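Local coordinates for N-acetylgalactosaminyltransferase 7 (Homo sapiens, PDB 6IWR), which is a member of the polypeptide GalNAc-transferase family, joining a GT-A type glycosyltransferase domain to a ricin-type beta-trefoil lectin domain, at residues Ile359-Trp364 with Lys448-Phe453. Residues are numbered along the deposited sequence; the frame is centred on the assembly and turned at random.
Sequences ISYKIW and KSFKWF
Tyr361 and Trp364 of helix 355-365 meet Phe450 and Phe453 of helix 450-457 in a buried aromatic cluster. Helix 355-365 leads into strand 369-373 of the large mixed sheet. Helix 450-457 comes later in the chain and is followed by strand 471-474. The closest CA atoms across the contact are Trp364 CA and Phe453 CA, 7.4 Å apart, and the rings pack between the helices.

Phe450 turns its edge to one face of Tyr361, a T-shaped pair with planes at 88°. Phe450 CE1 lies 3.9 Å from Tyr361 CE1, above the tyrosine ring but nearer its border than its centre. Phe453 reaches across to both aromatic residues of the first helix. Its CG is anti to the backbone N (chi1 175°), which extends the ring from helix 450-457 toward Tyr361 and Trp364. Phe453 CE1 sits 3.5 Å from Trp364 CD1, and also packs on Trp364 CB and CG. The Phe453 plane is turned 44° from the five-membered ring of Trp364. The other epsilon carbon, Phe453 CE2, lies 3.8 Å from Tyr361 CD1. Trp452 brings CZ3 and CH2 near the backbone O of Trp364, while Lys448 CD covers one face of the Trp452 indole.

Ser449 is the N-cap of the second helix; Ser449 OG accepts from Trp452 N at 3.0 Å. Outside the segments, Trp413 stacks on Phe450 and also meets Tyr361. Trp364 NE1 donates to Ser324 O, which anchors the indole at its polar atom.

No hydrogen bond crosses between the two segments, though nearby a backbone hydrogen bond links Lys448 with Gln365. Cohesion between the segments therefore rests on apolar burial and ring-to-ring contact.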
loop_
_atom_site.group_PDB
_atom_site.type_symbol
_atom_site.label_atom_id
_atom_site.label_comp_id
_atom_site.label_asym_id
_atom_site.label_seq_id
_atom_site.Cartn_x
_atom_site.Cartn_y
_atom_site.Cartn_z
ATOM N N ILE A 359 25.423 6.599 17.559
ATOM C CA ILE A 359 26.330 5.767 18.341
ATOM C C ILE A 359 27.405 5.164 17.450
ATOM O O ILE A 359 28.564 5.048 17.872
ATOM C CB ILE A 359 25.528 4.691 19.107
ATOM C CG1 ILE A 359 26.394 3.994 20.158
ATOM C CG2 ILE A 359 24.977 3.645 18.155
ATOM C CD1 ILE A 359 26.781 4.858 21.297
ATOM N N SER A 360 27.060 4.799 16.204
ATOM C CA SER A 360 28.073 4.306 15.261
ATOM C C SER A 360 29.159 5.347 14.998
ATOM O O SER A 360 30.354 5.055 15.129
ATOM C CB SER A 360 27.429 3.898 13.939
ATOM O OG SER A 360 26.464 2.890 14.129
ATOM N N TYR A 361 28.772 6.560 14.587
ATOM C CA TYR A 361 29.782 7.585 14.336
ATOM C C TYR A 361 30.596 7.865 15.602
ATOM O O TYR A 361 31.831 7.853 15.557
ATOM C CB TYR A 361 29.141 8.861 13.777
ATOM C CG TYR A 361 28.236 8.621 12.581
ATOM C CD1 TYR A 361 28.605 7.751 11.570
ATOM C CD2 TYR A 361 27.002 9.259 12.484
ATOM C CE1 TYR A 361 27.777 7.530 10.488
ATOM C CE2 TYR A 361 26.162 9.051 11.415
ATOM C CZ TYR A 361 26.545 8.187 10.414
ATOM O OH TYR A 361 25.697 7.964 9.342
ATOM N N LYS A 362 29.930 8.063 16.754
ATOM C CA LYS A 362 30.676 8.244 18.007
ATOM C C LYS A 362 31.739 7.161 18.191
ATOM O O LYS A 362 32.911 7.459 18.468
ATOM C CB LYS A 362 29.745 8.250 19.231
ATOM C CG LYS A 362 28.997 9.538 19.428
ATOM C CD LYS A 362 28.682 9.825 20.880
ATOM C CE LYS A 362 27.375 9.192 21.310
ATOM N NZ LYS A 362 26.555 10.143 22.098
ATOM N N ILE A 363 31.341 5.888 18.082
ATOM C CA ILE A 363 32.290 4.821 18.373
ATOM C C ILE A 363 33.484 4.914 17.431
ATOM O O ILE A 363 34.651 4.842 17.850
ATOM C CB ILE A 363 31.614 3.449 18.269
ATOM C CG1 ILE A 363 30.652 3.254 19.420
ATOM C CG2 ILE A 363 32.659 2.371 18.240
ATOM C CD1 ILE A 363 29.833 1.983 19.296
ATOM N N TRP A 364 33.206 5.058 16.139
ATOM C CA TRP A 364 34.268 4.983 15.150
ATOM C C TRP A 364 35.170 6.208 15.223
ATOM O O TRP A 364 36.400 6.082 15.299
ATOM C CB TRP A 364 33.663 4.840 13.761
ATOM C CG TRP A 364 33.384 3.443 13.330
ATOM C CD1 TRP A 364 32.189 2.939 12.912
ATOM C CD2 TRP A 364 34.331 2.376 13.212
ATOM N NE1 TRP A 364 32.325 1.634 12.541
ATOM C CE2 TRP A 364 33.626 1.252 12.718
ATOM C CE3 TRP A 364 35.708 2.263 13.457
ATOM C CZ2 TRP A 364 34.241 0.015 12.502
ATOM C CZ3 TRP A 364 36.324 1.050 13.230
ATOM C CH2 TRP A 364 35.591 -0.065 12.749
ATOM N N LYS A 448 38.068 11.990 15.540
ATOM C CA LYS A 448 38.485 12.115 14.159
ATOM C C LYS A 448 37.370 12.678 13.274
ATOM O O LYS A 448 36.188 12.713 13.634
ATOM C CB LYS A 448 38.931 10.761 13.634
ATOM C CG LYS A 448 40.052 10.168 14.427
ATOM C CD LYS A 448 40.770 9.095 13.644
ATOM C CE LYS A 448 40.971 7.849 14.507
ATOM N NZ LYS A 448 42.258 7.210 14.153
ATOM N N SER A 449 37.777 13.115 12.087
ATOM C CA SER A 449 36.898 13.808 11.160
ATOM C C SER A 449 35.981 12.831 10.427
ATOM O O SER A 449 36.310 11.659 10.217
ATOM C CB SER A 449 37.718 14.575 10.133
ATOM O OG SER A 449 38.458 13.644 9.354
ATOM N N PHE A 450 34.819 13.328 10.016
ATOM C CA PHE A 450 33.982 12.468 9.211
ATOM C C PHE A 450 34.653 12.149 7.882
ATOM O O PHE A 450 34.326 11.141 7.247
ATOM C CB PHE A 450 32.608 13.099 9.011
ATOM C CG PHE A 450 31.568 12.117 8.524
ATOM C CD1 PHE A 450 31.050 11.157 9.367
ATOM C CD2 PHE A 450 31.146 12.137 7.211
ATOM C CE1 PHE A 450 30.119 10.245 8.923
ATOM C CE2 PHE A 450 30.218 11.229 6.755
ATOM C CZ PHE A 450 29.693 10.293 7.613
ATOM N N LYS A 451 35.598 12.980 7.458
ATOM C CA LYS A 451 36.302 12.731 6.208
ATOM C C LYS A 451 37.224 11.508 6.336
ATOM O O LYS A 451 37.257 10.636 5.453
ATOM C CB LYS A 451 37.057 14.010 5.826
ATOM C CG LYS A 451 37.550 14.126 4.390
ATOM C CD LYS A 451 36.448 13.863 3.374
ATOM C CE LYS A 451 37.028 13.683 1.966
ATOM N NZ LYS A 451 36.004 13.253 0.979
ATOM N N TRP A 452 37.969 11.411 7.448
ATOM C CA TRP A 452 38.705 10.176 7.733
ATOM C C TRP A 452 37.766 8.983 7.724
ATOM O O TRP A 452 38.003 7.984 7.036
ATOM C CB TRP A 452 39.432 10.278 9.076
ATOM C CG TRP A 452 39.955 8.965 9.588
ATOM C CD1 TRP A 452 41.197 8.409 9.366
ATOM C CD2 TRP A 452 39.248 8.040 10.415
ATOM N NE1 TRP A 452 41.292 7.196 10.003
ATOM C CE2 TRP A 452 40.104 6.940 10.642
ATOM C CE3 TRP A 452 37.958 8.016 10.954
ATOM C CZ2 TRP A 452 39.709 5.834 11.403
ATOM C CZ3 TRP A 452 37.573 6.921 11.714
ATOM C CH2 TRP A 452 38.447 5.849 11.937
ATOM N N PHE A 453 36.681 9.081 8.476
ATOM C CA PHE A 453 35.745 7.969 8.580
ATOM C C PHE A 453 35.295 7.488 7.203
ATOM O O PHE A 453 35.300 6.283 6.930
ATOM C CB PHE A 453 34.560 8.400 9.435
ATOM C CG PHE A 453 33.471 7.390 9.533
ATOM C CD1 PHE A 453 33.662 6.207 10.241
ATOM C CD2 PHE A 453 32.228 7.640 8.949
ATOM C CE1 PHE A 453 32.626 5.291 10.364
ATOM C CE2 PHE A 453 31.190 6.721 9.051
ATOM C CZ PHE A 453 31.385 5.545 9.762
#